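Local atomic coordinates of KLLA0E08119p (Kluyveromyces lactis, PDB entry 3VA7), a protein that probably catalyses the biotin- and ATP-dependent carboxylation of urea to urea-1-carboxylate, this chain being the urea carboxylase part of a longer, bifunctional enzyme whose remainder probably hydrolyses allophanate. Residues A726-Y731 and G1029-I1034; C998-P1001 and H1006-L1009. All blocks are in the same frame, centred on the assembly; numbering follows the deposited sequence.

In the fold
From the N terminus, the chain first builds the biotin carboxylase region and then enters the carboxyltransferase region. Residues 726-731 belong to its A and B part, beside the bound biotin group. The chain then runs through almost 300 residues before 1029-1034, in the C and D part, returns to close interaction 1. Interaction 2 is nested inside this long loop. It closes a short turn of four residues, between strand 997-1001 and the segment that follows it. The two contacts meet in one mixed sheet, where strands 997-1001 and 1031-1034 are antiparallel neighbours. Interaction 1 thus joins the two carboxyltransferase parts, and interaction 2 joins the end of strand 997-1001 to the loop after it.

Interaction 1. Residues A726-Y731 and G1029-I1034; sequences AHDYVY and GMYMCI. With BTI (5-(hexahydro-2-oxo-1H-thieno[3,4-D]imidazol-6-yl)pentanal), chain B.
Asp728 and Tyr1031 make the closest backbone approach, with 8.7 Å between their CA atoms, so the two strands do not pair and side chains bridge the gap. The main link is a hydrogen bond between His727 ND1 and Tyr1031 OH, modelled very short at 2.5 Å, its exact length uncertain; either group could be the donor. His727 CG lies opposite its carbonyl carbon (chi1 -69°), and with the ring's turn this brings ND1 to the hydroxyl. The rings meet rim to rim, their planes at 80°. Asp728 runs past the same tyrosine in the opposite direction, its OD2 3.9 Å from Tyr1031 CD1. The carboxylate is held mainly from outside this pair: OD1 accepts a hydrogen bond from Tyr1044, and OD2 forms a salt bridge with Lys1012. The Asp728 side chain is about 5 Å from bound urea, which touches Cys1033. Further along, Tyr731 lines the biotin pocket, its OH hydrogen-bonded to Phe756 N. Asp728 and Tyr731 thus bring 726-731 to the carboxyltransferase active site, while the His727-Tyr1031 bond lies beside it. Strand 725-730 pairs with 753-754, while 1031-1034 lies between strands 997-1001 and 1024-1028, Tyr1031 packing on Cys998 and Val1000.

Interaction 2. Residues C998-P1001 and H1006-L1009; sequences CAVP and HRYL
Pro1001 and His1006 are the nearest residues of the two backbones, with CA atoms 5.8 Å apart. Strand 997-1001 ends here, the chain turns back within four residues, and 1006-1009 then leads away as an irregular segment. Both segments lie in the C and D part of the carboxyltransferase region. This is local packing, the Val1000 side chain being about 13 Å from bound urea. Pro1001 CB packs against His1006 CB at 3.4 Å, and Pro1001 CG lies 3.4 Å from the carbonyl oxygen His1006 O. The imidazole leads away from the strand; the His1006 side chain also touches Met978 of helix 972-979. Arg1007 comes back across the proline, its CG 3.9 Å from Pro1001 CD. Its chain is extended from CG to NE (chi2 168°, chi3 -176°), which carries the guanidinium to the end of the strand. There it grips one atom, Pro1001 O, side-on with two nitrogens. NH2 donates at 2.7 Å to Pro1001 O and lies in the plane of that carbonyl. NE donates to the same Pro1001 O at 3.0 Å, with a more bent N-H...O angle of 139°. Val1000 CG2, the branch anti to its backbone N, lies over one guanidinium face, 3.8 Å from Arg1007 NE. The carbonyl oxygen lies in the guanidinium plane, so the two bonds together limit rotation of the group. Because the acceptor is a neutral carbonyl, the pairing satisfies Pro1001 O and ties Arg1007 back to the strand end, but it probably leaves the arginine's positive charge without full compensation from the strand itself.

Interaction 1. Residues A726-Y731 and G1029-I1034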
ATOM      1  N   ALA A 726      13.589 -27.675  -4.837  1.00 28.86           N
ATOM      2  CA  ALA A 726      12.545 -28.538  -4.329  1.00 28.14           C
ATOM      3  C   ALA A 726      11.290 -28.185  -5.055  1.00 27.92           C
ATOM      4  O   ALA A 726      11.095 -27.020  -5.430  1.00 26.81           O
ATOM      5  CB  ALA A 726      12.355 -28.290  -2.818  1.00 27.58           C
ATOM      6  N   HIS A 727      10.425 -29.181  -5.266  1.00 27.43           N
ATOM      7  CA  HIS A 727       9.103 -28.865  -5.780  1.00 26.63           C
ATOM      8  C   HIS A 727       8.439 -27.900  -4.782  1.00 26.57           C
ATOM      9  O   HIS A 727       8.243 -28.196  -3.603  1.00 26.04           O
ATOM     10  CB  HIS A 727       8.280 -30.124  -6.026  1.00 26.11           C
ATOM     11  CG  HIS A 727       8.783 -30.959  -7.164  1.00 27.97           C
ATOM     12  ND1 HIS A 727       8.353 -30.789  -8.468  1.00 25.48           N
ATOM     13  CD2 HIS A 727       9.688 -31.969  -7.194  1.00 27.66           C
ATOM     14  CE1 HIS A 727       8.949 -31.681  -9.236  1.00 25.07           C
ATOM     15  NE2 HIS A 727       9.774 -32.397  -8.494  1.00 26.45           N
ATOM     16  N   ASP A 728       8.143 -26.718  -5.267  1.00 26.74           N
ATOM     17  CA  ASP A 728       7.695 -25.611  -4.418  1.00 26.69           C
ATOM     18  C   ASP A 728       6.595 -26.063  -3.455  1.00 26.68           C
ATOM     19  O   ASP A 728       5.664 -26.799  -3.865  1.00 26.15           O
ATOM     20  CB  ASP A 728       7.299 -24.393  -5.288  1.00 26.23           C
ATOM     21  CG  ASP A 728       8.436 -23.949  -6.237  1.00 26.96           C
ATOM     22  OD1 ASP A 728       8.669 -22.726  -6.347  1.00 24.99           O
ATOM     23  OD2 ASP A 728       9.127 -24.832  -6.843  1.00 27.33           O
ATOM     24  N   TYR A 729       6.766 -25.662  -2.180  1.00 25.83           N
ATOM     25  CA  TYR A 729       5.972 -26.105  -1.021  1.00 25.46           C
ATOM     26  C   TYR A 729       6.030 -24.913  -0.114  1.00 24.87           C
ATOM     27  O   TYR A 729       6.876 -24.043  -0.324  1.00 25.78           O
ATOM     28  CB  TYR A 729       6.581 -27.368  -0.324  1.00 25.58           C
ATOM     29  CG  TYR A 729       7.919 -27.073   0.304  1.00 26.20           C
ATOM     30  CD1 TYR A 729       9.074 -27.181  -0.427  1.00 27.19           C
ATOM     31  CD2 TYR A 729       8.008 -26.620   1.612  1.00 26.10           C
ATOM     32  CE1 TYR A 729      10.315 -26.884   0.129  1.00 28.47           C
ATOM     33  CE2 TYR A 729       9.221 -26.336   2.195  1.00 27.11           C
ATOM     34  CZ  TYR A 729      10.392 -26.441   1.444  1.00 29.22           C
ATOM     35  OH  TYR A 729      11.627 -26.105   2.007  1.00 28.47           O
ATOM     36  N   VAL A 730       5.162 -24.858   0.884  1.00 24.15           N
ATOM     37  CA  VAL A 730       4.992 -23.634   1.684  1.00 24.04           C
ATOM     38  C   VAL A 730       5.855 -23.726   2.906  1.00 24.38           C
ATOM     39  O   VAL A 730       6.006 -24.799   3.513  1.00 26.29           O
ATOM     40  CB  VAL A 730       3.565 -23.351   2.057  1.00 23.78           C
ATOM     41  CG1 VAL A 730       3.454 -21.995   2.759  1.00 24.95           C
ATOM     42  CG2 VAL A 730       2.678 -23.374   0.774  1.00 24.28           C
ATOM     43  N   TYR A 731       6.498 -22.632   3.227  1.00 23.10           N
ATOM     44  CA  TYR A 731       7.534 -22.675   4.218  1.00 22.64           C
ATOM     45  C   TYR A 731       6.920 -22.312   5.545  1.00 21.89           C
ATOM     46  O   TYR A 731       5.853 -21.690   5.611  1.00 21.39           O
ATOM     47  CB  TYR A 731       8.564 -21.584   3.955  1.00 22.36           C
ATOM     48  CG  TYR A 731       9.400 -21.710   2.741  1.00 22.55           C
ATOM     49  CD1 TYR A 731       9.636 -22.934   2.140  1.00 23.97           C
ATOM     50  CD2 TYR A 731      10.027 -20.582   2.215  1.00 21.85           C
ATOM     51  CE1 TYR A 731      10.485 -23.031   0.978  1.00 24.31           C
ATOM     52  CE2 TYR A 731      10.850 -20.648   1.103  1.00 24.01           C
ATOM     53  CZ  TYR A 731      11.097 -21.854   0.485  1.00 26.87           C
ATOM     54  OH  TYR A 731      11.956 -21.874  -0.616  1.00 30.38           O
ATOM     55  N   GLY A1029      13.226 -24.106 -12.642  1.00 30.79           N
ATOM     56  CA  GLY A1029      13.143 -25.498 -13.110  1.00 30.77           C
ATOM     57  C   GLY A1029      12.040 -25.519 -14.154  1.00 30.86           C
ATOM     58  O   GLY A1029      12.072 -24.735 -15.107  1.00 31.18           O
ATOM     59  N   MET A1030      11.029 -26.358 -13.977  1.00 30.78           N
ATOM     60  CA  MET A1030       9.906 -26.338 -14.951  1.00 30.45           C
ATOM     61  C   MET A1030       8.726 -25.408 -14.595  1.00 28.84           C
ATOM     62  O   MET A1030       7.753 -25.333 -15.352  1.00 28.64           O
ATOM     63  CB  MET A1030       9.400 -27.737 -15.201  1.00 30.56           C
ATOM     64  CG  MET A1030       8.245 -28.145 -14.343  1.00 34.78           C
ATOM     65  SD  MET A1030       8.189 -29.948 -14.210  1.00 42.10           S
ATOM     66  CE  MET A1030       6.612 -30.218 -13.383  1.00 39.11           C
ATOM     67  N   TYR A1031       8.831 -24.680 -13.482  1.00 26.96           N
ATOM     68  CA  TYR A1031       7.695 -23.924 -12.992  1.00 26.18           C
ATOM     69  C   TYR A1031       7.764 -22.484 -13.431  1.00 26.22           C
ATOM     70  O   TYR A1031       8.845 -21.945 -13.670  1.00 25.85           O
ATOM     71  CB  TYR A1031       7.515 -24.041 -11.441  1.00 26.53           C
ATOM     72  CG  TYR A1031       7.252 -25.468 -10.961  1.00 26.06           C
ATOM     73  CD1 TYR A1031       8.279 -26.208 -10.346  1.00 24.56           C
ATOM     74  CD2 TYR A1031       6.028 -26.099 -11.189  1.00 22.85           C
ATOM     75  CE1 TYR A1031       8.086 -27.480  -9.933  1.00 24.84           C
ATOM     76  CE2 TYR A1031       5.809 -27.430 -10.777  1.00 23.42           C
ATOM     77  CZ  TYR A1031       6.844 -28.116 -10.149  1.00 26.52           C
ATOM     78  OH  TYR A1031       6.718 -29.448  -9.736  1.00 23.43           O
ATOM     79  N   MET A1032       6.585 -21.872 -13.515  1.00 26.00           N
ATOM     80  CA  MET A1032       6.444 -20.492 -13.889  1.00 25.34           C
ATOM     81  C   MET A1032       5.883 -19.679 -12.742  1.00 25.57           C
ATOM     82  O   MET A1032       4.977 -20.131 -12.062  1.00 25.69           O
ATOM     83  CB  MET A1032       5.495 -20.409 -15.060  1.00 23.91           C
ATOM     84  CG  MET A1032       5.306 -18.997 -15.505  1.00 25.34           C
ATOM     85  SD  MET A1032       3.775 -18.281 -14.898  1.00 32.47           S
ATOM     86  CE  MET A1032       4.483 -16.827 -14.335  1.00 28.55           C
ATOM     87  N   CYS A1033       6.395 -18.464 -12.539  1.00 25.66           N
ATOM     88  CA  CYS A1033       5.823 -17.533 -11.548  1.00 24.67           C
ATOM     89  C   CYS A1033       5.690 -16.116 -12.101  1.00 24.03           C
ATOM     90  O   CYS A1033       6.377 -15.745 -13.059  1.00 23.61           O
ATOM     91  CB  CYS A1033       6.655 -17.489 -10.285  1.00 24.40           C
ATOM     92  SG  CYS A1033       8.143 -16.485 -10.424  1.00 29.27           S
ATOM     93  N   ILE A1034       4.765 -15.355 -11.528  1.00 23.26           N
ATOM     94  CA  ILE A1034       4.643 -13.932 -11.765  1.00 23.30           C
ATOM     95  C   ILE A1034       4.925 -13.271 -10.426  1.00 24.07           C
ATOM     96  O   ILE A1034       4.283 -13.606  -9.432  1.00 24.08           O
ATOM     97  CB  ILE A1034       3.252 -13.547 -12.229  1.00 22.20           C
ATOM     98  CG1 ILE A1034       3.001 -14.154 -13.601  1.00 20.39           C
ATOM     99  CG2 ILE A1034       3.131 -12.067 -12.273  1.00 20.47           C
ATOM    100  CD1 ILE A1034       1.543 -14.072 -14.074  1.00 16.56           C
TER
HETATM  101  C11 BTI B1901      16.345 -11.957   1.950  1.00 25.60           C
HETATM  102  O11 BTI B1901      16.964 -11.950   0.842  1.00 24.16           O
HETATM  103  C10 BTI B1901      15.268 -13.006   2.364  1.00 21.46           C
HETATM  104  C9  BTI B1901      14.989 -13.970   1.213  1.00 18.39           C
HETATM  105  C8  BTI B1901      14.202 -15.224   1.567  1.00 21.52           C
HETATM  106  C7  BTI B1901      14.350 -16.394   0.572  1.00 20.98           C
HETATM  107  C2  BTI B1901      14.141 -16.032  -0.884  1.00 22.09           C
HETATM  108  S1  BTI B1901      12.536 -15.362  -1.206  1.00 26.18           S
HETATM  109  C6  BTI B1901      12.551 -15.807  -2.906  1.00 24.36           C
HETATM  110  C5  BTI B1901      13.476 -16.992  -3.074  1.00 25.05           C
HETATM  111  N3  BTI B1901      12.554 -18.096  -3.113  1.00 23.28           N
HETATM  112  C3  BTI B1901      12.645 -18.824  -2.032  1.00 25.41           C
HETATM  113  O3  BTI B1901      11.948 -19.926  -1.837  1.00 28.17           O
HETATM  114  N2  BTI B1901      13.544 -18.356  -1.190  1.00 26.61           N
HETATM  115  C4  BTI B1901      14.274 -17.245  -1.789  1.00 25.69           C

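Interaction 2. Residues C998-P1001 and H1006-L1009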
ATOM      1  N   CYS A 998       2.626 -20.235  -8.454  1.00 24.15           N
ATOM      2  CA  CYS A 998       3.517 -21.248  -8.986  1.00 23.92           C
ATOM      3  C   CYS A 998       2.726 -22.152  -9.954  1.00 25.10           C
ATOM      4  O   CYS A 998       1.814 -22.875  -9.571  1.00 26.57           O
ATOM      5  CB  CYS A 998       4.149 -22.035  -7.861  1.00 23.01           C
ATOM      6  SG  CYS A 998       5.263 -23.386  -8.373  1.00 24.36           S
ATOM      7  N   ALA A 999       3.064 -22.096 -11.229  1.00 25.36           N
ATOM      8  CA  ALA A 999       2.251 -22.681 -12.258  1.00 24.40           C
ATOM      9  C   ALA A 999       3.140 -23.626 -13.009  1.00 24.58           C
ATOM     10  O   ALA A 999       4.361 -23.549 -12.847  1.00 24.75           O
ATOM     11  CB  ALA A 999       1.721 -21.586 -13.180  1.00 24.12           C
ATOM     12  N   VAL A1000       2.538 -24.517 -13.807  1.00 24.92           N
ATOM     13  CA  VAL A1000       3.258 -25.559 -14.540  1.00 25.50           C
ATOM     14  C   VAL A1000       2.618 -25.770 -15.900  1.00 26.36           C
ATOM     15  O   VAL A1000       1.392 -25.766 -16.018  1.00 26.88           O
ATOM     16  CB  VAL A1000       3.246 -26.890 -13.794  1.00 25.83           C
ATOM     17  CG1 VAL A1000       1.842 -27.466 -13.695  1.00 24.65           C
ATOM     18  CG2 VAL A1000       4.204 -27.869 -14.445  1.00 26.67           C
ATOM     19  N   PRO A1001       3.435 -25.892 -16.951  1.00 26.76           N
ATOM     20  CA  PRO A1001       2.724 -25.976 -18.212  1.00 27.31           C
ATOM     21  C   PRO A1001       1.888 -27.264 -18.260  1.00 28.02           C
ATOM     22  O   PRO A1001       2.292 -28.291 -17.699  1.00 27.72           O
ATOM     23  CB  PRO A1001       3.861 -25.984 -19.243  1.00 27.25           C
ATOM     24  CG  PRO A1001       4.986 -25.379 -18.558  1.00 27.04           C
ATOM     25  CD  PRO A1001       4.893 -25.810 -17.140  1.00 25.99           C
ATOM     26  N   HIS A1006       6.376 -28.674 -22.531  1.00 33.39           N
ATOM     27  CA  HIS A1006       6.663 -27.280 -22.290  1.00 31.28           C
ATOM     28  C   HIS A1006       7.469 -27.138 -21.050  1.00 30.65           C
ATOM     29  O   HIS A1006       7.690 -26.035 -20.550  1.00 30.27           O
ATOM     30  CB  HIS A1006       5.404 -26.460 -22.226  1.00 31.56           C
ATOM     31  CG  HIS A1006       4.858 -26.130 -23.567  1.00 32.33           C
ATOM     32  ND1 HIS A1006       3.546 -25.757 -23.770  1.00 32.38           N
ATOM     33  CD2 HIS A1006       5.449 -26.130 -24.784  1.00 32.12           C
ATOM     34  CE1 HIS A1006       3.352 -25.535 -25.050  1.00 32.17           C
ATOM     35  NE2 HIS A1006       4.492 -25.754 -25.689  1.00 33.24           N
ATOM     36  N   ARG A1007       7.944 -28.269 -20.553  1.00 30.12           N
ATOM     37  CA  ARG A1007       8.579 -28.269 -19.258  1.00 29.29           C
ATOM     38  C   ARG A1007      10.025 -28.431 -19.513  1.00 29.30           C
ATOM     39  O   ARG A1007      10.447 -29.477 -19.962  1.00 29.30           O
ATOM     40  CB  ARG A1007       8.035 -29.370 -18.351  1.00 28.36           C
ATOM     41  CG  ARG A1007       6.576 -29.235 -18.151  1.00 28.12           C
ATOM     42  CD  ARG A1007       5.949 -30.435 -17.515  1.00 24.90           C
ATOM     43  NE  ARG A1007       4.506 -30.246 -17.457  1.00 22.01           N
ATOM     44  CZ  ARG A1007       3.630 -31.183 -17.067  1.00 22.56           C
ATOM     45  NH1 ARG A1007       4.049 -32.379 -16.677  1.00 16.68           N
ATOM     46  NH2 ARG A1007       2.311 -30.915 -17.088  1.00 20.13           N
ATOM     47  N   TYR A1008      10.762 -27.376 -19.193  1.00 29.66           N
ATOM     48  CA  TYR A1008      12.166 -27.218 -19.482  1.00 29.58           C
ATOM     49  C   TYR A1008      12.999 -27.405 -18.227  1.00 29.98           C
ATOM     50  O   TYR A1008      12.575 -27.039 -17.101  1.00 30.66           O
ATOM     51  CB  TYR A1008      12.334 -25.806 -20.026  1.00 30.38           C
ATOM     52  CG  TYR A1008      11.720 -25.620 -21.427  1.00 32.08           C
ATOM     53  CD1 TYR A1008      11.569 -26.722 -22.273  1.00 32.21           C
ATOM     54  CD2 TYR A1008      11.370 -24.349 -21.924  1.00 31.99           C
ATOM     55  CE1 TYR A1008      11.056 -26.605 -23.546  1.00 35.42           C
ATOM     56  CE2 TYR A1008      10.868 -24.197 -23.244  1.00 34.84           C
ATOM     57  CZ  TYR A1008      10.704 -25.347 -24.052  1.00 38.83           C
ATOM     58  OH  TYR A1008      10.208 -25.306 -25.372  1.00 41.22           O
ATOM     59  N   LEU A1009      14.185 -27.993 -18.383  1.00 29.08           N
ATOM     60  CA  LEU A1009      15.133 -28.013 -17.283  1.00 28.14           C
ATOM     61  C   LEU A1009      15.568 -26.580 -16.918  1.00 27.32           C
ATOM     62  O   LEU A1009      15.370 -25.636 -17.691  1.00 27.50           O
ATOM     63  CB  LEU A1009      16.326 -28.814 -17.701  1.00 29.15           C
ATOM     64  CG  LEU A1009      16.243 -30.325 -17.970  1.00 31.49           C
ATOM     65  CD1 LEU A1009      17.666 -30.811 -18.221  1.00 30.36           C
ATOM     66  CD2 LEU A1009      15.628 -31.090 -16.757  1.00 31.20           C
TER